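Local coordinates for clavulanic acid biosynthesis oligopeptide binding protein 2 (Streptomyces clavuligerus, PDB 2WOL) that probably binds oligopeptides as an extracellular solute-binding protein of the pathway that makes the beta-lactamase inhibitor clavulanic acid, at residues A324-A329 / R516-A521; M309-P314 / H320-V325; A329-L334 / Y365-D370. All coordinates share one frame; numbering follows the deposited sequence.

Helix 319-327 illustrates how one helix can hold the C-terminal end of another: its Gln326, Arg322 and Arg323 bond to carbonyls at the end of helix 503-520. Interactions 1 and 2 both use it, share Ala324 and Val325, and have centres about 9 Å apart. Interaction 3 joins the start of the next helix, 331-337, to a loop, its centre about 12 Å from that of interaction 1 and 18 Å from that of interaction 2. Along the chain interaction 2 closes before interaction 3 opens, and interaction 3 is nested within interaction 1. All lie on one side of the chain's centre, tying helices and a long loop together beside the mixed sheet containing strands 303-309 and 523-534.

Interaction 1: A324-A329 / R516-A521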
loop_
_atom_site.group_PDB
_atom_site.type_symbol
_atom_site.label_atom_id
_atom_site.label_comp_id
_atom_site.label_asym_id
_atom_site.label_seq_id
_atom_site.Cartn_x
_atom_site.Cartn_y
_atom_site.Cartn_z
ATOM N N ALA A 324 15.965 24.547 6.908
ATOM C CA ALA A 324 16.041 24.846 8.334
ATOM C C ALA A 324 15.234 23.830 9.132
ATOM O O ALA A 324 15.705 23.305 10.136
ATOM C CB ALA A 324 15.548 26.256 8.615
ATOM N N VAL A 325 14.025 23.541 8.661
ATOM C CA VAL A 325 13.158 22.567 9.316
ATOM C C VAL A 325 13.802 21.173 9.329
ATOM O O VAL A 325 13.780 20.486 10.355
ATOM C CB VAL A 325 11.759 22.526 8.663
ATOM C CG1 VAL A 325 10.927 21.367 9.213
ATOM C CG2 VAL A 325 11.042 23.855 8.880
ATOM N N GLN A 326 14.396 20.773 8.206
ATOM C CA GLN A 326 15.053 19.468 8.127
ATOM C C GLN A 326 16.200 19.373 9.139
ATOM O O GLN A 326 16.295 18.395 9.873
ATOM C CB GLN A 326 15.562 19.189 6.713
ATOM C CG GLN A 326 14.509 19.335 5.605
ATOM C CD GLN A 326 14.041 18.020 5.001
ATOM O OE1 GLN A 326 14.523 16.936 5.349
ATOM N NE2 GLN A 326 13.113 18.116 4.058
ATOM N N TYR A 327 17.052 20.396 9.193
ATOM C CA TYR A 327 18.185 20.397 10.122
ATOM C C TYR A 327 17.762 20.411 11.588
ATOM O O TYR A 327 18.438 19.820 12.432
ATOM C CB TYR A 327 19.098 21.596 9.865
ATOM C CG TYR A 327 20.020 21.459 8.678
ATOM C CD1 TYR A 327 19.954 22.362 7.617
ATOM C CD2 TYR A 327 20.978 20.447 8.624
ATOM C CE1 TYR A 327 20.801 22.256 6.527
ATOM C CE2 TYR A 327 21.835 20.329 7.533
ATOM C CZ TYR A 327 21.744 21.240 6.486
ATOM O OH TYR A 327 22.586 21.138 5.399
ATOM N N ALA A 328 16.659 21.100 11.890
ATOM C CA ALA A 328 16.202 21.267 13.274
ATOM C C ALA A 328 15.290 20.144 13.769
ATOM O O ALA A 328 14.801 20.186 14.895
ATOM C CB ALA A 328 15.528 22.625 13.457
ATOM N N ALA A 329 15.070 19.140 12.927
ATOM C CA ALA A 329 14.271 17.984 13.312
ATOM C C ALA A 329 15.044 17.127 14.309
ATOM O O ALA A 329 16.167 16.702 14.038
ATOM C CB ALA A 329 13.898 17.161 12.078
ATOM N N ARG A 516 16.969 14.694 -6.195
ATOM C CA ARG A 516 16.417 16.003 -6.547
ATOM C C ARG A 516 15.272 16.380 -5.612
ATOM O O ARG A 516 15.169 17.531 -5.201
ATOM C CB ARG A 516 15.937 16.017 -7.998
ATOM C CG ARG A 516 17.054 16.099 -9.013
ATOM C CD ARG A 516 16.521 15.941 -10.420
ATOM N NE ARG A 516 17.565 16.124 -11.426
ATOM C CZ ARG A 516 17.845 17.280 -12.020
ATOM N NH1 ARG A 516 17.160 18.375 -11.714
ATOM N NH2 ARG A 516 18.816 17.344 -12.920
ATOM N N VAL A 517 14.429 15.406 -5.269
ATOM C CA VAL A 517 13.334 15.647 -4.329
ATOM C C VAL A 517 13.869 16.114 -2.974
ATOM O O VAL A 517 13.347 17.059 -2.393
ATOM C CB VAL A 517 12.425 14.406 -4.156
ATOM C CG1 VAL A 517 11.417 14.618 -3.027
ATOM C CG2 VAL A 517 11.702 14.101 -5.455
ATOM N N MET A 518 14.925 15.462 -2.486
ATOM C CA MET A 518 15.524 15.864 -1.221
ATOM C C MET A 518 16.213 17.229 -1.315
ATOM O O MET A 518 16.205 17.985 -0.349
ATOM C CB MET A 518 16.449 14.774 -0.671
ATOM C CG MET A 518 15.694 13.534 -0.152
ATOM S SD MET A 518 14.302 13.879 0.961
ATOM C CE MET A 518 15.141 14.645 2.349
ATOM N N GLU A 519 16.778 17.549 -2.483
ATOM C CA GLU A 519 17.317 18.897 -2.716
ATOM C C GLU A 519 16.232 19.969 -2.548
ATOM O O GLU A 519 16.488 21.040 -1.992
ATOM C CB GLU A 519 17.967 19.002 -4.100
ATOM C CG GLU A 519 19.289 18.254 -4.219
ATOM C CD GLU A 519 19.788 18.133 -5.653
ATOM O OE1 GLU A 519 19.113 18.639 -6.577
ATOM O OE2 GLU A 519 20.860 17.519 -5.850
ATOM N N HIS A 520 15.019 19.672 -3.017
ATOM C CA HIS A 520 13.872 20.571 -2.835
ATOM C C HIS A 520 13.484 20.741 -1.366
ATOM O O HIS A 520 12.898 21.759 -0.992
ATOM C CB HIS A 520 12.654 20.072 -3.614
ATOM C CG HIS A 520 12.701 20.383 -5.077
ATOM N ND1 HIS A 520 12.508 21.655 -5.574
ATOM C CD2 HIS A 520 12.896 19.583 -6.152
ATOM C CE1 HIS A 520 12.593 21.626 -6.892
ATOM N NE2 HIS A 520 12.828 20.381 -7.268
ATOM N N ALA A 521 13.790 19.726 -0.552
ATOM C CA ALA A 521 13.543 19.741 0.900
ATOM C C ALA A 521 12.055 19.827 1.292
ATOM O O ALA A 521 11.718 20.197 2.419
ATOM C CB ALA A 521 14.375 20.843 1.591
#
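Gln326, near the end of helix 319-327, and Ala521, just past the end of helix 503-520, are the nearest CA pair across the two segments at 7.4 Å between their CA atoms, and a single glutamine side chain bridges the interval. Its CG stands anti to its own carbonyl carbon, and a bend at chi2 (-107°) turns the terminal amide toward the end of the other helix. There NE2 donates to the backbone oxygen of Ala521, with 3.0 Å between Gln326 NE2 and Ala521 O and an N-H...O angle of 148°. The oxygen lies almost in the plane of the amide, whereas the amide nitrogen sits above the plane of the peptide carbonyl, 58° out of it, and so is not on a lone pair. The same NE2 also donates to Leu523 O, so two backbone oxygens together fix the rotation of this buried amide. On its other corner, Gln326 OE1 meets the methyl of Met518 at 3.8 Å (to CE), a packing contact made possible by the doubly bent methionine chain. Ala521 adds its CB, 3.9 Å from Gln326 NE2. Ala521 is the first residue to leave helical geometry, with positive phi, and its carbonyl accepts from the glutamine side chain. Two carbonyls of the last turn are met as well: Met518 O by Tyr365 OH, from a loop, and Glu519 O by Arg323 NH2 of helix 319-327. Strand 523-534 packs against both partners, with Leu524 and Pro525 on Gln326 and Pro525 on Met518, while helix 375-384 packs on Ala324 and Tyr327 of helix 319-327.

Interaction 2: M309-P314 / H320-V325; sequences MQPHIP and HVRRAV
Arg322, whose NH1 touches Pro311 CG at 3.9 Å, has a guanidinium gripped by backbone oxygens. Its NE donates to the carbonyl of His520, and NH1 donates to Phe316 O. NH2 approaches the His520 oxygen about as closely as NE does. The chain is extended at chi2 and bent at chi3 (-62°), which turns the guanidinium beside the ring of Pro311; the two side chains cross at about a right angle. Because the His520 carbonyl belongs to the C-terminal end of helix 503-520, the partial negative charge there would be expected to favour the charged arginine. The two segments form a strand-turn-helix connection: strand 303-309 ends at Met309, Gln310 to Ile313 form a type I beta turn with Pro311 in its second position, and the chain then enters helix 319-327. The turn is closed by the bond from Ile313 N to Gln310 O, 2.9 Å long. Met309 supplies the apolar half of the contact. Its side chain runs straight out to the sulfur and bends only at chi3, meeting Val325 tip to tip with Met309 SD 3.6 Å from Val325 CB; both valine methyls also lie near the sulfur. The bend swings the methyl back onto the helix backbone, and Met309 CE packs 3.5 Å from Arg322 O, while SD lies 4.1 Å from Arg322 CB. Leu448 of strand 448-453 touches both Met309 and Val325.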
loop_
_atom_site.group_PDB
_atom_site.type_symbol
_atom_site.label_atom_id
_atom_site.label_comp_id
_atom_site.label_asym_id
_atom_site.label_seq_id
_atom_site.Cartn_x
_atom_site.Cartn_y
_atom_site.Cartn_z
ATOM N N MET A 309 6.229 19.746 3.488
ATOM C CA MET A 309 6.204 21.206 3.531
ATOM C C MET A 309 5.702 21.773 2.205
ATOM O O MET A 309 6.095 21.312 1.133
ATOM C CB MET A 309 7.577 21.761 3.894
ATOM C CG MET A 309 7.868 21.661 5.381
ATOM S SD MET A 309 9.541 22.141 5.822
ATOM C CE MET A 309 10.451 20.643 5.454
ATOM N N GLN A 310 4.827 22.773 2.303
ATOM C CA GLN A 310 4.037 23.252 1.170
ATOM C C GLN A 310 4.511 24.618 0.674
ATOM O O GLN A 310 4.244 25.624 1.325
ATOM C CB GLN A 310 2.560 23.339 1.576
ATOM C CG GLN A 310 1.815 22.005 1.658
ATOM C CD GLN A 310 2.503 20.989 2.545
ATOM O OE1 GLN A 310 3.131 20.057 2.050
ATOM N NE2 GLN A 310 2.415 21.182 3.858
ATOM N N PRO A 311 5.222 24.657 -0.473
ATOM C CA PRO A 311 5.662 25.943 -1.034
ATOM C C PRO A 311 4.546 26.963 -1.289
ATOM O O PRO A 311 4.819 28.166 -1.325
ATOM C CB PRO A 311 6.336 25.535 -2.347
ATOM C CG PRO A 311 6.842 24.159 -2.067
ATOM C CD PRO A 311 5.717 23.531 -1.288
ATOM N N HIS A 312 3.312 26.490 -1.450
ATOM C CA HIS A 312 2.160 27.381 -1.630
ATOM C C HIS A 312 1.726 28.097 -0.344
ATOM O O HIS A 312 0.840 28.966 -0.371
ATOM C CB HIS A 312 0.981 26.657 -2.300
ATOM C CG HIS A 312 0.750 25.259 -1.812
ATOM N ND1 HIS A 312 1.547 24.196 -2.185
ATOM C CD2 HIS A 312 -0.214 24.744 -1.011
ATOM C CE1 HIS A 312 1.091 23.090 -1.623
ATOM N NE2 HIS A 312 0.024 23.395 -0.906
ATOM N N ILE A 313 2.358 27.742 0.772
ATOM C CA ILE A 313 2.097 28.378 2.060
ATOM C C ILE A 313 3.364 29.097 2.534
ATOM O O ILE A 313 4.258 28.462 3.088
ATOM C CB ILE A 313 1.646 27.342 3.140
ATOM C CG1 ILE A 313 0.535 26.410 2.621
ATOM C CG2 ILE A 313 1.260 28.043 4.450
ATOM C CD1 ILE A 313 -0.764 27.104 2.204
ATOM N N PRO A 314 3.462 30.419 2.297
ATOM C CA PRO A 314 4.613 31.164 2.814
ATOM C C PRO A 314 4.776 30.972 4.324
ATOM O O PRO A 314 3.777 30.854 5.031
ATOM C CB PRO A 314 4.256 32.618 2.487
ATOM C CG PRO A 314 3.388 32.514 1.279
ATOM C CD PRO A 314 2.555 31.286 1.520
ATOM N N HIS A 320 15.249 27.570 1.890
ATOM C CA HIS A 320 16.048 27.666 3.110
ATOM C C HIS A 320 15.224 27.539 4.377
ATOM O O HIS A 320 15.705 27.004 5.378
ATOM C CB HIS A 320 16.915 28.920 3.078
ATOM C CG HIS A 320 17.929 28.885 1.987
ATOM N ND1 HIS A 320 17.835 29.653 0.847
ATOM C CD2 HIS A 320 19.031 28.114 1.834
ATOM C CE1 HIS A 320 18.852 29.373 0.051
ATOM N NE2 HIS A 320 19.590 28.442 0.625
ATOM N N VAL A 321 13.979 28.004 4.321
ATOM C CA VAL A 321 13.015 27.713 5.379
ATOM C C VAL A 321 12.849 26.197 5.499
ATOM O O VAL A 321 12.879 25.645 6.599
ATOM C CB VAL A 321 11.657 28.393 5.108
ATOM C CG1 VAL A 321 10.549 27.773 5.950
ATOM C CG2 VAL A 321 11.761 29.892 5.365
ATOM N N ARG A 322 12.712 25.526 4.355
ATOM C CA ARG A 322 12.459 24.087 4.352
ATOM C C ARG A 322 13.666 23.312 4.865
ATOM O O ARG A 322 13.516 22.361 5.626
ATOM C CB ARG A 322 12.036 23.610 2.962
ATOM C CG ARG A 322 10.803 24.345 2.429
ATOM C CD ARG A 322 10.174 23.641 1.236
ATOM N NE ARG A 322 11.061 23.544 0.077
ATOM C CZ ARG A 322 11.117 24.435 -0.915
ATOM N NH1 ARG A 322 10.350 25.522 -0.896
ATOM N NH2 ARG A 322 11.951 24.236 -1.925
ATOM N N ARG A 323 14.862 23.736 4.461
ATOM C CA ARG A 323 16.094 23.108 4.944
ATOM C C ARG A 323 16.322 23.354 6.433
ATOM O O ARG A 323 16.806 22.470 7.138
ATOM C CB ARG A 323 17.303 23.557 4.114
ATOM C CG ARG A 323 17.249 23.020 2.691
ATOM C CD ARG A 323 18.413 23.477 1.841
ATOM N NE ARG A 323 18.314 22.886 0.510
ATOM C CZ ARG A 323 18.935 23.344 -0.575
ATOM N NH1 ARG A 323 19.735 24.407 -0.512
ATOM N NH2 ARG A 323 18.756 22.728 -1.735
ATOM N N ALA A 324 15.965 24.547 6.908
ATOM C CA ALA A 324 16.041 24.846 8.334
ATOM C C ALA A 324 15.234 23.830 9.132
ATOM O O ALA A 324 15.705 23.305 10.136
ATOM C CB ALA A 324 15.548 26.256 8.615
ATOM N N VAL A 325 14.025 23.541 8.661
ATOM C CA VAL A 325 13.158 22.567 9.316
ATOM C C VAL A 325 13.802 21.173 9.329
ATOM O O VAL A 325 13.780 20.486 10.355
ATOM C CB VAL A 325 11.759 22.526 8.663
ATOM C CG1 VAL A 325 10.927 21.367 9.213
ATOM C CG2 VAL A 325 11.042 23.855 8.880
#

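Interaction 3: A329-L334 / Y365-D370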
loop_
_atom_site.group_PDB
_atom_site.type_symbol
_atom_site.label_atom_id
_atom_site.label_comp_id
_atom_site.label_asym_id
_atom_site.label_seq_id
_atom_site.Cartn_x
_atom_site.Cartn_y
_atom_site.Cartn_z
ATOM N N ALA A 329 15.070 19.140 12.927
ATOM C CA ALA A 329 14.271 17.984 13.312
ATOM C C ALA A 329 15.044 17.127 14.309
ATOM O O ALA A 329 16.167 16.702 14.038
ATOM C CB ALA A 329 13.898 17.161 12.078
ATOM N N ASP A 330 14.449 16.901 15.477
ATOM C CA ASP A 330 15.021 15.973 16.445
ATOM C C ASP A 330 14.502 14.587 16.090
ATOM O O ASP A 330 13.402 14.209 16.487
ATOM C CB ASP A 330 14.629 16.372 17.874
ATOM C CG ASP A 330 15.264 15.482 18.939
ATOM O OD1 ASP A 330 15.647 14.337 18.631
ATOM O OD2 ASP A 330 15.369 15.940 20.096
ATOM N N LYS A 331 15.297 13.843 15.324
ATOM C CA LYS A 331 14.860 12.557 14.771
ATOM C C LYS A 331 14.585 11.518 15.855
ATOM O O LYS A 331 13.742 10.636 15.681
ATOM C CB LYS A 331 15.890 12.010 13.776
ATOM C CG LYS A 331 16.215 12.910 12.562
ATOM C CD LYS A 331 15.009 13.218 11.658
ATOM C CE LYS A 331 14.396 11.969 11.024
ATOM N NZ LYS A 331 15.296 11.274 10.051
ATOM N N ILE A 332 15.308 11.630 16.965
ATOM C CA ILE A 332 15.140 10.728 18.103
ATOM C C ILE A 332 13.807 11.003 18.792
ATOM O O ILE A 332 13.023 10.077 19.035
ATOM C CB ILE A 332 16.323 10.851 19.102
ATOM C CG1 ILE A 332 17.665 10.550 18.407
ATOM C CG2 ILE A 332 16.108 9.959 20.332
ATOM C CD1 ILE A 332 17.758 9.168 17.741
ATOM N N LEU A 333 13.542 12.278 19.077
ATOM C CA LEU A 333 12.272 12.708 19.670
ATOM C C LEU A 333 11.089 12.340 18.775
ATOM O O LEU A 333 10.041 11.893 19.257
ATOM C CB LEU A 333 12.286 14.223 19.916
ATOM C CG LEU A 333 11.122 14.871 20.673
ATOM C CD1 LEU A 333 11.167 14.493 22.154
ATOM C CD2 LEU A 333 11.126 16.388 20.497
ATOM N N LEU A 334 11.266 12.524 17.470
ATOM C CA LEU A 334 10.218 12.237 16.497
ATOM C C LEU A 334 9.931 10.740 16.411
ATOM O O LEU A 334 8.774 10.331 16.303
ATOM C CB LEU A 334 10.573 12.825 15.126
ATOM C CG LEU A 334 10.436 14.352 15.057
ATOM C CD1 LEU A 334 11.348 14.952 14.000
ATOM C CD2 LEU A 334 8.989 14.744 14.807
ATOM N N TYR A 365 20.625 16.575 4.789
ATOM C CA TYR A 365 20.508 17.461 5.948
ATOM C C TYR A 365 20.754 16.719 7.264
ATOM O O TYR A 365 19.821 16.487 8.032
ATOM C CB TYR A 365 19.142 18.167 5.941
ATOM C CG TYR A 365 18.762 18.639 4.559
ATOM C CD1 TYR A 365 17.713 18.042 3.857
ATOM C CD2 TYR A 365 19.489 19.651 3.933
ATOM C CE1 TYR A 365 17.375 18.465 2.571
ATOM C CE2 TYR A 365 19.169 20.071 2.654
ATOM C CZ TYR A 365 18.114 19.477 1.976
ATOM O OH TYR A 365 17.812 19.920 0.706
ATOM N N PRO A 366 22.021 16.350 7.536
ATOM C CA PRO A 366 22.289 15.574 8.750
ATOM C C PRO A 366 21.925 16.340 10.017
ATOM O O PRO A 366 22.052 17.568 10.065
ATOM C CB PRO A 366 23.803 15.350 8.706
ATOM C CG PRO A 366 24.205 15.588 7.306
ATOM C CD PRO A 366 23.250 16.609 6.768
ATOM N N THR A 367 21.488 15.604 11.033
ATOM C CA THR A 367 20.998 16.206 12.270
ATOM C C THR A 367 21.986 16.089 13.441
ATOM O O THR A 367 21.578 16.010 14.602
ATOM C CB THR A 367 19.631 15.617 12.671
ATOM O OG1 THR A 367 19.737 14.193 12.783
ATOM C CG2 THR A 367 18.565 15.963 11.632
ATOM N N GLY A 368 23.279 16.090 13.135
ATOM C CA GLY A 368 24.310 16.087 14.176
ATOM C C GLY A 368 24.685 14.704 14.680
ATOM O O GLY A 368 24.046 13.711 14.324
ATOM N N PRO A 369 25.727 14.627 15.532
ATOM C CA PRO A 369 26.252 13.332 15.983
ATOM C C PRO A 369 25.292 12.500 16.840
ATOM O O PRO A 369 25.452 11.282 16.921
ATOM C CB PRO A 369 27.498 13.717 16.790
ATOM C CG PRO A 369 27.252 15.119 17.223
ATOM C CD PRO A 369 26.476 15.760 16.107
ATOM N N ASP A 370 24.313 13.144 17.467
ATOM C CA ASP A 370 23.330 12.434 18.286
ATOM C C ASP A 370 21.959 12.318 17.607
ATOM O O ASP A 370 21.003 11.809 18.200
ATOM C CB ASP A 370 23.211 13.072 19.682
ATOM C CG ASP A 370 22.649 14.489 19.648
ATOM O OD1 ASP A 370 22.416 15.045 18.548
ATOM O OD2 ASP A 370 22.434 15.054 20.744
#
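Thr367 meets Ala329 and Lys331 with every atom of its side chain. CB, pointing toward the turn between two helices, lies 3.9 Å from Ala329 O. The methyl presses closer, with Thr367 CG2 3.5 Å from Ala329 O, and rests near Lys331 CG. At the remaining branch OG1 comes to 3.8 Å from Lys331 CG; it stands between the backbone N and the carbonyl carbon (chi1 56°), which leaves the methyl aimed at the turn. The lysine crosses the threonine at about a right angle. Bent at chi2, chi3 and chi4, it curls so that only its CG approaches the threonine, while NZ travels on to donate to Thr348 O. Ile332 CG1 sits 3.6 Å from the backbone oxygen of Asp370. Helix 331-337 starts here: Asp330 is its N-cap, accepting through OD1 from Leu333 N in a nearly straight bond that reaches the carboxylate from above its plane. Arg372 joins the two segments indirectly, through a salt bridge from NH1 to Asp330 OD2 and a backbone N-H to Asp370 OD1; its positive charge would probably ease any repulsion between the two carboxylates, Asp330 OD1 and Asp370 OD1 being 6.8 Å apart. No hydrogen bond crosses directly, so van der Waals packing, much of it carbon against oxygen, carries the contact and the polar groups are held by partners around it.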